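Local coordinates for protein bacterial leucyl aminopeptidase (Legionella pneumophila, PDB 6ESL) that probably removes leucine and other amino-terminal residues from peptides as a secreted zinc aminopeptidase of family M28, used for nutrient acquisition during intracellular infection of amoebas, at residues Thr61-Ala64 and Asp65-Cys69; Leu24-Pro27 and Gln28-Ala32. All coordinates share one frame; numbering follows the deposited sequence.

Contact 1. Residues Thr61-Ala64 and Asp65-Cys69. Unlike the reference sequence in segment 65-69: Lys66 (reference Gln).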
ATOM      1  N   THR B  61      -5.951 -10.852  27.033  1.00 37.48           N
ATOM      2  CA  THR B  61      -5.624 -11.467  25.744  1.00 36.37           C
ATOM      3  C   THR B  61      -6.819 -12.288  25.218  1.00 36.47           C
ATOM      4  O   THR B  61      -7.155 -12.165  24.028  1.00 37.30           O
ATOM      5  CB  THR B  61      -4.372 -12.368  25.838  1.00 37.36           C
ATOM      6  OG1 THR B  61      -3.255 -11.548  26.198  1.00 38.28           O
ATOM      7  CG2 THR B  61      -4.054 -13.043  24.463  1.00 36.36           C
ATOM      8  N   ILE B  62      -7.383 -13.078  26.056  1.00 36.85           N
ATOM      9  CA  ILE B  62      -8.537 -13.906  25.737  1.00 39.06           C
ATOM     10  C   ILE B  62      -9.693 -13.004  25.335  1.00 38.89           C
ATOM     11  O   ILE B  62     -10.282 -13.198  24.288  1.00 38.39           O
ATOM     12  CB  ILE B  62      -8.977 -14.864  26.859  1.00 40.32           C
ATOM     13  CG1 ILE B  62      -7.867 -15.880  27.261  1.00 41.33           C
ATOM     14  CG2 ILE B  62     -10.216 -15.661  26.460  1.00 41.04           C
ATOM     15  CD1 ILE B  62      -7.180 -16.519  26.073  1.00 41.50           C
ATOM     16  N   LEU B  63      -9.963 -11.990  26.147  1.00 38.07           N
ATOM     17  CA  LEU B  63     -10.977 -11.032  25.808  1.00 37.82           C
ATOM     18  C   LEU B  63     -10.742 -10.417  24.447  1.00 36.62           C
ATOM     19  O   LEU B  63     -11.690 -10.378  23.670  1.00 35.50           O
ATOM     20  CB  LEU B  63     -11.188  -9.959  26.874  1.00 37.54           C
ATOM     21  CG  LEU B  63     -12.275  -8.924  26.589  1.00 37.83           C
ATOM     22  CD1 LEU B  63     -13.643  -9.589  26.658  1.00 38.89           C
ATOM     23  CD2 LEU B  63     -12.193  -7.744  27.613  1.00 38.53           C
ATOM     24  N   ALA B  64      -9.528  -9.961  24.156  1.00 36.10           N
ATOM     25  CA  ALA B  64      -9.238  -9.282  22.954  1.00 36.29           C
ATOM     26  C   ALA B  64      -9.483 -10.235  21.753  1.00 37.56           C
ATOM     27  O   ALA B  64      -9.875  -9.763  20.653  1.00 36.95           O
ATOM     28  CB  ALA B  64      -7.769  -8.784  22.873  1.00 35.82           C
ATOM     29  N   ASP B  65      -9.125 -11.507  21.926  1.00 39.00           N
ATOM     30  CA  ASP B  65      -9.268 -12.528  20.855  1.00 39.47           C
ATOM     31  C   ASP B  65     -10.761 -12.609  20.497  1.00 40.93           C
ATOM     32  O   ASP B  65     -11.085 -12.442  19.319  1.00 39.12           O
ATOM     33  CB  ASP B  65      -8.830 -13.915  21.324  1.00 40.26           C
ATOM     34  CG  ASP B  65      -7.244 -14.053  21.509  1.00 39.47           C
ATOM     35  OD1 ASP B  65      -6.452 -13.239  20.921  1.00 37.07           O
ATOM     36  OD2 ASP B  65      -6.843 -15.010  22.232  1.00 40.02           O
ATOM     37  N   LYS B  66     -11.618 -12.681  21.516  1.00 41.74           N
ATOM     38  CA  LYS B  66     -13.049 -12.768  21.297  1.00 46.72           C
ATOM     39  C   LYS B  66     -13.681 -11.508  20.755  1.00 44.96           C
ATOM     40  O   LYS B  66     -14.489 -11.595  19.904  1.00 45.12           O
ATOM     41  CB  LYS B  66     -13.808 -13.219  22.542  1.00 51.29           C
ATOM     42  CG  LYS B  66     -13.413 -14.605  23.047  1.00 56.96           C
ATOM     43  CD  LYS B  66     -13.713 -15.791  22.097  1.00 60.89           C
ATOM     44  CE  LYS B  66     -13.341 -17.138  22.743  1.00 66.31           C
ATOM     45  NZ  LYS B  66     -13.595 -18.312  21.844  1.00 70.51           N
ATOM     46  N   VAL B  67     -13.341 -10.346  21.276  1.00 43.00           N
ATOM     47  CA  VAL B  67     -13.931  -9.090  20.861  1.00 41.75           C
ATOM     48  C   VAL B  67     -13.525  -8.734  19.439  1.00 39.97           C
ATOM     49  O   VAL B  67     -14.308  -8.107  18.726  1.00 39.87           O
ATOM     50  CB  VAL B  67     -13.628  -7.958  21.868  1.00 40.56           C
ATOM     51  CG1 VAL B  67     -13.953  -6.566  21.244  1.00 40.19           C
ATOM     52  CG2 VAL B  67     -14.324  -8.232  23.190  1.00 41.46           C
ATOM     53  N   SER B  68     -12.350  -9.182  18.988  1.00 38.12           N
ATOM     54  CA  SER B  68     -11.978  -9.098  17.617  1.00 37.51           C
ATOM     55  C   SER B  68     -11.945  -7.674  17.061  1.00 38.81           C
ATOM     56  O   SER B  68     -12.257  -7.471  15.869  1.00 37.78           O
ATOM     57  CB  SER B  68     -12.957 -10.002  16.802  1.00 39.79           C
ATOM     58  OG  SER B  68     -12.467 -10.204  15.517  1.00 41.08           O
ATOM     59  N   CYS B  69     -11.542  -6.672  17.863  1.00 36.79           N
ATOM     60  CA  CYS B  69     -11.329  -5.338  17.359  1.00 36.95           C
ATOM     61  C   CYS B  69      -9.882  -4.806  17.558  1.00 35.94           C
ATOM     62  O   CYS B  69      -9.585  -3.645  17.255  1.00 34.96           O
ATOM     63  CB  CYS B  69     -12.361  -4.450  18.054  1.00 39.35           C
ATOM     64  SG  CYS B  69     -11.924  -3.936  19.728  1.00 39.74           S
TER
HETATM   65  O   HOH W   1     -10.527  -7.059  20.456  1.00 28.29           O

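Contact 2. Residues Leu24-Pro27 and Gln28-Ala32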
ATOM      1  N   LEU B  24      -1.178  -1.004  30.155  1.00 36.20           N
ATOM      2  CA  LEU B  24      -1.554  -1.400  28.755  1.00 35.20           C
ATOM      3  C   LEU B  24      -2.231  -0.279  28.042  1.00 34.17           C
ATOM      4  O   LEU B  24      -3.121   0.373  28.655  1.00 35.20           O
ATOM      5  CB  LEU B  24      -2.478  -2.573  28.845  1.00 35.63           C
ATOM      6  CG  LEU B  24      -2.017  -3.743  29.682  1.00 36.38           C
ATOM      7  CD1 LEU B  24      -3.038  -4.840  29.664  1.00 36.89           C
ATOM      8  CD2 LEU B  24      -0.653  -4.220  29.164  1.00 35.96           C
ATOM      9  N   GLN B  25      -1.836  -0.056  26.794  1.00 33.13           N
ATOM     10  CA  GLN B  25      -2.518   0.836  25.882  1.00 33.48           C
ATOM     11  C   GLN B  25      -3.540  -0.001  25.107  1.00 33.86           C
ATOM     12  O   GLN B  25      -3.138  -0.972  24.457  1.00 31.83           O
ATOM     13  CB  GLN B  25      -1.642   1.596  24.952  1.00 33.09           C
ATOM     14  CG  GLN B  25      -2.364   2.664  24.160  1.00 34.46           C
ATOM     15  CD  GLN B  25      -1.418   3.654  23.436  1.00 34.78           C
ATOM     16  OE1 GLN B  25      -1.711   4.128  22.331  1.00 37.97           O
ATOM     17  NE2 GLN B  25      -0.254   3.899  24.031  1.00 34.87           N
ATOM     18  N   VAL B  26      -4.831   0.357  25.286  1.00 33.85           N
ATOM     19  CA  VAL B  26      -5.947  -0.419  24.808  1.00 35.44           C
ATOM     20  C   VAL B  26      -6.838   0.443  23.875  1.00 35.05           C
ATOM     21  O   VAL B  26      -7.247   1.578  24.258  1.00 36.25           O
ATOM     22  CB  VAL B  26      -6.699  -0.943  26.004  1.00 39.00           C
ATOM     23  CG1 VAL B  26      -7.781  -1.930  25.619  1.00 42.17           C
ATOM     24  CG2 VAL B  26      -5.778  -1.701  26.956  1.00 40.79           C
ATOM     25  N   PRO B  27      -7.191  -0.082  22.706  1.00 34.91           N
ATOM     26  CA  PRO B  27      -8.231   0.610  21.886  1.00 35.78           C
ATOM     27  C   PRO B  27      -9.547   0.767  22.606  1.00 36.94           C
ATOM     28  O   PRO B  27      -9.977  -0.107  23.405  1.00 36.03           O
ATOM     29  CB  PRO B  27      -8.430  -0.352  20.672  1.00 34.99           C
ATOM     30  CG  PRO B  27      -7.263  -1.290  20.740  1.00 33.87           C
ATOM     31  CD  PRO B  27      -6.808  -1.388  22.136  1.00 33.98           C
ATOM     32  N   GLN B  28     -10.219   1.898  22.355  1.00 40.15           N
ATOM     33  CA  GLN B  28     -11.580   2.124  22.998  1.00 43.20           C
ATOM     34  C   GLN B  28     -12.556   0.944  22.869  1.00 41.77           C
ATOM     35  O   GLN B  28     -13.226   0.584  23.851  1.00 42.36           O
ATOM     36  CB  GLN B  28     -12.268   3.427  22.504  1.00 46.16           C
ATOM     37  CG  GLN B  28     -11.582   4.692  22.992  1.00 49.12           C
ATOM     38  CD  GLN B  28     -11.813   5.062  24.472  1.00 52.68           C
ATOM     39  OE1 GLN B  28     -12.483   4.333  25.234  1.00 55.27           O
ATOM     40  NE2 GLN B  28     -11.238   6.191  24.869  1.00 53.18           N
ATOM     41  N   CYS B  29     -12.546   0.323  21.699  1.00 40.53           N
ATOM     42  CA  CYS B  29     -13.496  -0.753  21.421  1.00 42.30           C
ATOM     43  C   CYS B  29     -13.284  -1.902  22.368  1.00 41.93           C
ATOM     44  O   CYS B  29     -14.206  -2.443  22.864  1.00 42.98           O
ATOM     45  CB  CYS B  29     -13.377  -1.236  19.988  1.00 41.22           C
ATOM     46  SG  CYS B  29     -11.743  -1.864  19.429  1.00 43.11           S
ATOM     47  N   LEU B  30     -12.012  -2.249  22.635  1.00 39.85           N
ATOM     48  CA  LEU B  30     -11.700  -3.288  23.642  1.00 39.69           C
ATOM     49  C   LEU B  30     -11.867  -2.809  25.066  1.00 39.24           C
ATOM     50  O   LEU B  30     -12.393  -3.540  25.953  1.00 40.57           O
ATOM     51  CB  LEU B  30     -10.260  -3.762  23.381  1.00 39.61           C
ATOM     52  CG  LEU B  30      -9.723  -4.875  24.319  1.00 40.22           C
ATOM     53  CD1 LEU B  30     -10.618  -6.124  24.426  1.00 41.32           C
ATOM     54  CD2 LEU B  30      -8.396  -5.249  23.789  1.00 38.80           C
ATOM     55  N   ALA B  31     -11.415  -1.585  25.334  1.00 39.63           N
ATOM     56  CA  ALA B  31     -11.533  -0.997  26.690  1.00 41.88           C
ATOM     57  C   ALA B  31     -12.959  -1.041  27.194  1.00 44.34           C
ATOM     58  O   ALA B  31     -13.192  -1.322  28.370  1.00 45.61           O
ATOM     59  CB  ALA B  31     -11.010   0.441  26.716  1.00 42.19           C
ATOM     60  N   ALA B  32     -13.933  -0.803  26.293  1.00 45.23           N
ATOM     61  CA  ALA B  32     -15.330  -0.850  26.687  1.00 47.53           C
ATOM     62  C   ALA B  32     -15.777  -2.207  27.278  1.00 48.35           C
ATOM     63  O   ALA B  32     -16.684  -2.219  28.058  1.00 49.36           O
ATOM     64  CB  ALA B  32     -16.233  -0.437  25.528  1.00 47.59           C
TER

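Contact 1. Residues Thr61-Ala64 and Asp65-Cys69
Thr61 to Val67 form the last turns of helix 57-67, and Ser68 and Cys69 carry the chain out of it. Regular i to i+4 backbone bonds link the two segments, such as Val67 N to Leu63 O at 2.9 Å. The helix breaks at Ser68, which has positive phi. Ser68 N still bonds to Ala64 O at 3.0 Å, but from 36° out of the carbonyl plane. A water gives Ala64 O a second partner at 2.8 Å. The same water accepts from Cys69 N, also at 2.8 Å, so it bridges where Ala64 O and Cys69 N stand too far apart to bond directly.

On one face, Leu63 and Val67 meet through single methyls, Leu63 CD1 to Val67 CG2 at 3.8 Å. Asp65 lies alongside Thr61 and points the same way, with OD2 4.1 Å from Thr61 CG2. Chi1 of -72° sets the Asp65 carboxylate back beside its own backbone N, near the Thr61 carbonyl. Its OD2 is hydrogen-bonded to His362 ND1 of the second subunit. This implies that the polar end of Asp65 serves the subunit interface, while the backbone and one water finish the helix.

Contact 2. Residues Leu24-Pro27 and Gln28-Ala32
Val26 and Pro27 end strand 21-27 and turn straight into the short helix 28-31. Pro27 sits at the N-cap position of that helix. The strand lies inside a four-stranded antiparallel sheet of the N-terminal region, between strands 47-53 and 73-74.

The polar link is made by the backbone. Ala31 N donates to Pro27 O at 2.8 Å, almost straight, with an N-H...O angle of 172°. This closes the first turn of the helix on the last residue of the strand. Ala32 N bonds to Gln28 O at 2.9 Å and continues the same pattern. The side chain of Gln28 is held from outside: its NE2 is hydrogen-bonded to Asn44 O and Glu43 OE1, where strand 39-43 ends and the chain turns toward strand 47-53.

The apolar contacts centre on one methyl of Val26. With chi1 near -172°, CG1 lies beside the carbonyl carbon of its own residue and leans over the helix start. It is 3.8 Å from Leu30 CG, and the two side chains cross at about a right angle. The same Val26 CG1 lies 3.7 Å from Ala31 N and 4.2 Å from Ala31 CB. Val26 therefore packs against two successive helix residues. The Pro27 ring meets Leu30 more loosely, its CD 4.4 Å from Leu30 CB. Beyond the two segments, Pro27 also packs on Val105 and on Tyr331 of the second subunit, so this corner is covered from both chains.

The cysteine of the turn completes the contact. Cys29 SG stands between its own backbone N and carbonyl carbon, at chi1 58°, and from there it approaches Pro27 CB to 3.8 Å.

Contact 2 precedes contact 1 along the chain, and their centres are 10 Å apart. The disulfide joins them, Cys69 SG to Cys29 SG at 2.1 Å, tying the end of helix 57-67 to helix 28-31. Leu30 adds an apolar seam: its CD2 lies 3.7 Å from Ala64 CB and its CD1 3.9 Å from Leu63 CG. Both contacts lie far from the centre of their own chain, and both touch the second subunit. There Thr61 of contact 1 packs on Glu257, a zinc ligand of the second subunit. The N-terminal region therefore borders its partner's zinc site, consistent with a covering role across the dimer.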